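Local coordinates for ERPC (Borrelia burgdorferi, PDB 4BXM), which probably binds the complement regulator factor H as an outer surface lipoprotein of the Lyme disease spirochaete, helping it to acquire host complement control, at residues 85-97 with 108-120. Residues are numbered along the deposited sequence; the frame is centred on the assembly and turned at random.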
loop_
_atom_site.group_PDB
_atom_site.type_symbol
_atom_site.label_atom_id
_atom_site.label_comp_id
_atom_site.label_asym_id
_atom_site.label_seq_id
_atom_site.Cartn_x
_atom_site.Cartn_y
_atom_site.Cartn_z
ATOM N N ALA A 85 -6.586 -3.288 10.398
ATOM C CA ALA A 85 -5.417 -3.977 9.829
ATOM C C ALA A 85 -4.210 -3.099 9.772
ATOM O O ALA A 85 -3.040 -3.573 9.945
ATOM C CB ALA A 85 -5.695 -4.406 8.409
ATOM N N MET A 86 -4.439 -1.827 9.421
ATOM C CA MET A 86 -3.318 -0.920 9.226
ATOM C C MET A 86 -2.767 -0.257 10.524
ATOM O O MET A 86 -1.791 0.495 10.479
ATOM C CB MET A 86 -3.700 0.196 8.235
ATOM C CG MET A 86 -3.964 -0.280 6.847
ATOM S SD MET A 86 -2.646 -1.196 5.973
ATOM C CE MET A 86 -1.579 0.111 5.418
ATOM N N THR A 87 -3.408 -0.495 11.642
ATOM C CA THR A 87 -2.964 0.048 12.904
ATOM C C THR A 87 -2.653 -1.033 13.962
ATOM O O THR A 87 -1.771 -0.792 14.813
ATOM C CB THR A 87 -4.027 0.979 13.499
ATOM O OG1 THR A 87 -5.236 0.259 13.698
ATOM C CG2 THR A 87 -4.249 2.158 12.561
ATOM N N GLU A 88 -3.297 -2.205 13.822
ATOM C CA GLU A 88 -3.121 -3.333 14.689
ATOM C C GLU A 88 -2.656 -4.600 14.023
ATOM O O GLU A 88 -2.365 -5.537 14.785
ATOM C CB GLU A 88 -4.420 -3.693 15.404
ATOM C CG GLU A 88 -5.112 -2.536 16.122
ATOM C CD GLU A 88 -6.436 -2.982 16.692
ATOM O OE1 GLU A 88 -6.569 -4.204 16.903
ATOM O OE2 GLU A 88 -7.337 -2.143 16.878
ATOM N N GLY A 89 -2.621 -4.701 12.667
ATOM C CA GLY A 89 -2.372 -5.996 12.019
ATOM C C GLY A 89 -3.699 -6.716 11.904
ATOM O O GLY A 89 -4.573 -6.535 12.744
ATOM N N GLY A 90 -3.923 -7.408 10.778
ATOM C CA GLY A 90 -5.248 -8.008 10.492
ATOM C C GLY A 90 -5.386 -8.271 9.009
ATOM O O GLY A 90 -4.398 -8.495 8.345
ATOM N N SER A 91 -6.595 -8.109 8.450
ATOM C CA SER A 91 -6.759 -8.381 7.027
ATOM C C SER A 91 -7.914 -7.508 6.480
ATOM O O SER A 91 -8.798 -7.072 7.213
ATOM C CB SER A 91 -6.979 -9.899 6.758
ATOM O OG SER A 91 -8.243 -10.248 7.304
ATOM N N PHE A 92 -7.834 -7.196 5.198
ATOM C CA PHE A 92 -8.950 -6.535 4.497
ATOM C C PHE A 92 -8.928 -6.991 3.050
ATOM O O PHE A 92 -7.883 -7.405 2.486
ATOM C CB PHE A 92 -8.909 -4.981 4.621
ATOM C CG PHE A 92 -7.654 -4.398 4.078
ATOM C CD1 PHE A 92 -6.490 -4.411 4.832
ATOM C CD2 PHE A 92 -7.595 -3.947 2.763
ATOM C CE1 PHE A 92 -5.326 -3.897 4.315
ATOM C CE2 PHE A 92 -6.413 -3.489 2.225
ATOM C CZ PHE A 92 -5.283 -3.449 3.015
ATOM N N LYS A 93 -10.091 -6.889 2.434
ATOM C CA LYS A 93 -10.251 -7.143 1.004
ATOM C C LYS A 93 -10.223 -5.860 0.163
ATOM O O LYS A 93 -11.045 -4.979 0.346
ATOM C CB LYS A 93 -11.552 -7.927 0.768
ATOM C CG LYS A 93 -11.491 -8.822 -0.473
ATOM C CD LYS A 93 -12.881 -9.352 -0.831
ATOM C CE LYS A 93 -13.681 -8.274 -1.579
ATOM N NZ LYS A 93 -15.161 -8.510 -1.541
ATOM N N THR A 94 -9.341 -5.815 -0.822
ATOM C CA THR A 94 -9.400 -4.794 -1.842
ATOM C C THR A 94 -10.434 -5.123 -2.922
ATOM O O THR A 94 -10.718 -6.302 -3.162
ATOM C CB THR A 94 -8.004 -4.641 -2.434
ATOM O OG1 THR A 94 -7.511 -5.878 -3.011
ATOM C CG2 THR A 94 -7.068 -4.268 -1.282
ATOM N N SER A 95 -10.974 -4.107 -3.594
ATOM C CA SER A 95 -11.857 -4.290 -4.753
ATOM C C SER A 95 -10.945 -4.408 -5.943
ATOM O O SER A 95 -11.067 -5.293 -6.819
ATOM C CB SER A 95 -12.793 -3.081 -4.884
ATOM O OG SER A 95 -12.027 -1.898 -4.632
ATOM N N LEU A 96 -9.867 -3.679 -5.873
ATOM C CA LEU A 96 -8.931 -3.668 -6.965
ATOM C C LEU A 96 -7.523 -3.423 -6.513
ATOM O O LEU A 96 -7.309 -2.559 -5.695
ATOM C CB LEU A 96 -9.409 -2.555 -7.902
ATOM C CG LEU A 96 -8.829 -2.555 -9.257
ATOM C CD1 LEU A 96 -9.331 -3.778 -10.037
ATOM C CD2 LEU A 96 -9.264 -1.232 -9.888
ATOM N N TYR A 97 -6.561 -4.234 -6.992
ATOM C CA TYR A 97 -5.175 -4.109 -6.619
ATOM C C TYR A 97 -4.318 -4.117 -7.878
ATOM O O TYR A 97 -4.423 -5.066 -8.691
ATOM C CB TYR A 97 -4.795 -5.266 -5.683
ATOM C CG TYR A 97 -3.360 -5.225 -5.267
ATOM C CD1 TYR A 97 -2.351 -5.685 -6.105
ATOM C CD2 TYR A 97 -2.977 -4.698 -4.019
ATOM C CE1 TYR A 97 -1.008 -5.584 -5.762
ATOM C CE2 TYR A 97 -1.643 -4.561 -3.682
ATOM C CZ TYR A 97 -0.647 -5.034 -4.541
ATOM O OH TYR A 97 0.692 -4.984 -4.143
ATOM N N ASN A 108 -2.997 -5.102 -15.323
ATOM C CA ASN A 108 -4.437 -5.329 -15.576
ATOM C C ASN A 108 -5.323 -5.408 -14.362
ATOM O O ASN A 108 -6.560 -5.496 -14.472
ATOM C CB ASN A 108 -4.634 -6.576 -16.420
ATOM C CG ASN A 108 -4.125 -6.416 -17.853
ATOM O OD1 ASN A 108 -3.720 -7.390 -18.478
ATOM N ND2 ASN A 108 -4.163 -5.205 -18.377
ATOM N N GLY A 109 -4.684 -5.314 -13.204
ATOM C CA GLY A 109 -5.349 -5.352 -11.893
ATOM C C GLY A 109 -5.714 -6.780 -11.476
ATOM O O GLY A 109 -5.774 -7.704 -12.319
ATOM N N ILE A 110 -5.853 -6.993 -10.170
ATOM C CA ILE A 110 -6.505 -8.218 -9.619
ATOM C C ILE A 110 -7.639 -7.700 -8.724
ATOM O O ILE A 110 -7.467 -6.703 -8.043
ATOM C CB ILE A 110 -5.489 -9.175 -8.963
ATOM C CG1 ILE A 110 -6.164 -10.458 -8.415
ATOM C CG2 ILE A 110 -4.623 -8.517 -7.869
ATOM C CD1 ILE A 110 -5.142 -11.447 -7.940
ATOM N N GLN A 111 -8.826 -8.283 -8.826
ATOM C CA GLN A 111 -9.988 -7.904 -8.036
ATOM C C GLN A 111 -10.126 -8.833 -6.821
ATOM O O GLN A 111 -9.783 -9.990 -6.913
ATOM C CB GLN A 111 -11.297 -8.064 -8.854
ATOM C CG GLN A 111 -11.773 -6.775 -9.393
ATOM C CD GLN A 111 -12.797 -6.814 -10.518
ATOM O OE1 GLN A 111 -13.508 -7.763 -10.758
ATOM N NE2 GLN A 111 -12.864 -5.689 -11.210
ATOM N N ASN A 112 -10.763 -8.332 -5.765
ATOM C CA ASN A 112 -11.018 -9.087 -4.587
ATOM C C ASN A 112 -9.788 -9.654 -3.892
ATOM O O ASN A 112 -9.895 -10.645 -3.255
ATOM C CB ASN A 112 -11.998 -10.250 -4.936
ATOM C CG ASN A 112 -13.224 -9.742 -5.650
ATOM O OD1 ASN A 112 -13.576 -10.210 -6.748
ATOM N ND2 ASN A 112 -13.830 -8.733 -5.095
ATOM N N LYS A 113 -8.619 -9.063 -4.020
ATOM C CA LYS A 113 -7.404 -9.671 -3.356
ATOM C C LYS A 113 -7.373 -9.234 -1.883
ATOM O O LYS A 113 -7.552 -8.052 -1.553
ATOM C CB LYS A 113 -6.175 -9.231 -4.027
ATOM C CG LYS A 113 -4.863 -9.503 -3.313
ATOM C CD LYS A 113 -3.742 -8.878 -4.131
ATOM C CE LYS A 113 -2.368 -9.086 -3.503
ATOM N NZ LYS A 113 -2.228 -10.531 -3.221
ATOM N N GLU A 114 -7.186 -10.183 -1.024
ATOM C CA GLU A 114 -7.158 -10.043 0.394
ATOM C C GLU A 114 -5.733 -9.598 0.732
ATOM O O GLU A 114 -4.778 -10.178 0.275
ATOM C CB GLU A 114 -7.484 -11.421 1.031
ATOM C CG GLU A 114 -7.856 -11.421 2.548
ATOM C CD GLU A 114 -9.154 -10.628 2.900
ATOM O OE1 GLU A 114 -10.096 -10.519 2.043
ATOM O OE2 GLU A 114 -9.257 -10.076 4.049
ATOM N N ILE A 115 -5.623 -8.572 1.542
ATOM C CA ILE A 115 -4.325 -8.102 2.083
ATOM C C ILE A 115 -4.207 -8.477 3.556
ATOM O O ILE A 115 -5.067 -8.125 4.356
ATOM C CB ILE A 115 -4.195 -6.580 1.928
ATOM C CG1 ILE A 115 -4.267 -6.159 0.475
ATOM C CG2 ILE A 115 -2.885 -6.042 2.483
ATOM C CD1 ILE A 115 -3.272 -6.807 -0.414
ATOM N N ILE A 116 -3.130 -9.182 3.904
ATOM C CA ILE A 116 -2.854 -9.578 5.266
ATOM C C ILE A 116 -1.718 -8.730 5.822
ATOM O O ILE A 116 -0.691 -8.638 5.218
ATOM C CB ILE A 116 -2.581 -11.089 5.372
ATOM C CG1 ILE A 116 -3.932 -11.823 5.117
ATOM C CG2 ILE A 116 -2.129 -11.430 6.778
ATOM C CD1 ILE A 116 -3.789 -13.331 5.082
ATOM N N THR A 117 -1.964 -8.057 6.947
ATOM C CA THR A 117 -0.961 -7.156 7.538
ATOM C C THR A 117 -0.470 -7.735 8.854
ATOM O O THR A 117 -1.161 -8.512 9.495
ATOM C CB THR A 117 -1.500 -5.729 7.826
ATOM O OG1 THR A 117 -2.494 -5.789 8.800
ATOM C CG2 THR A 117 -2.091 -5.025 6.547
ATOM N N LYS A 118 0.763 -7.372 9.196
ATOM C CA LYS A 118 1.482 -7.866 10.351
ATOM C C LYS A 118 2.274 -6.635 10.866
ATOM O O LYS A 118 2.796 -5.863 10.077
ATOM C CB LYS A 118 2.555 -8.954 9.970
ATOM C CG LYS A 118 2.086 -10.194 9.189
ATOM C CD LYS A 118 3.210 -11.179 8.949
ATOM C CE LYS A 118 2.918 -12.102 7.771
ATOM N NZ LYS A 118 3.772 -13.329 7.773
ATOM N N ILE A 119 2.453 -6.543 12.187
ATOM C CA ILE A 119 3.365 -5.542 12.786
ATOM C C ILE A 119 4.731 -6.234 12.938
ATOM O O ILE A 119 4.837 -7.284 13.573
ATOM C CB ILE A 119 2.788 -4.991 14.118
ATOM C CG1 ILE A 119 1.495 -4.217 13.830
ATOM C CG2 ILE A 119 3.784 -4.034 14.779
ATOM C CD1 ILE A 119 0.650 -3.919 15.039
ATOM N N GLU A 120 5.731 -5.722 12.249
ATOM C CA GLU A 120 7.094 -6.240 12.352
ATOM C C GLU A 120 8.104 -5.118 12.607
ATOM O O GLU A 120 7.906 -3.981 12.202
ATOM C CB GLU A 120 7.468 -7.001 11.087
ATOM C CG GLU A 120 6.582 -8.207 10.865
ATOM C CD GLU A 120 7.090 -9.128 9.804
ATOM O OE1 GLU A 120 7.937 -9.998 10.137
ATOM O OE2 GLU A 120 6.630 -8.969 8.637
HETATM O O HOH W 1 -8.370 -6.624 -5.376
#
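Antiparallel pairing of strand 90-93 with strand 114-120 and of strand 96-97 with the short strand about 110-111 sits at the two ends of the strand order in this antiparallel fold; residues 94-95 and 112-113 carry the chain from one to the other across a water-bridged break in the ladder. Gly90 and Phe92 form the hydrogen-bonded pairs with Thr117 and Ile115; the Thr117 N to Gly90 O bond is 2.8 Å and nearly straight at 174°. Thr117 also ties the strand to the end of helix 79-88. With OG1 set between the backbone N and the carbonyl carbon (chi1 65°), its hydroxyl reaches the last helical turn and donates to Ala85 O at 2.6 Å; Gly89 N reaches that same oxygen from the opposite face of the carbonyl plane. On this side of the sheet, Ile115 CB sits over one face of the Phe92 ring, 3.5 Å from Phe92 CZ and offset toward the rim, while Thr117 CG2 lies at the ring's edge. Phe82 meets the Phe92 ring edge-to-face. Farther along, Thr94 grips Lys113 O twice, through its backbone N at 3.0 Å and through OG1 at 2.6 Å, the hydroxyl coming in on a lone pair. A water donates to Thr94 OG1 and to Ile110 O and accepts from Lys113 N where the regular ladder is interrupted; on the other edge of strand 96-97, Ser95 and Leu96 both face Ser73 in a classic beta bulge. Tyr97 and Ile110 resume the ladder as a hydrogen-bonded pair, Tyr97 N to Ile110 O and Ile110 N to Tyr97 O both 2.8 Å. Lys113 CD lies over one face of the Tyr97 ring, 3.8 Å from Tyr97 CG, while the Tyr97 hydroxyl hydrogen-bonds to Glu103. Both buried threonine hydroxyls thus donate to backbone carbonyls; Thr94 OG1 accepts from the water, Thr117 OG1 only weakly from Gly90 N.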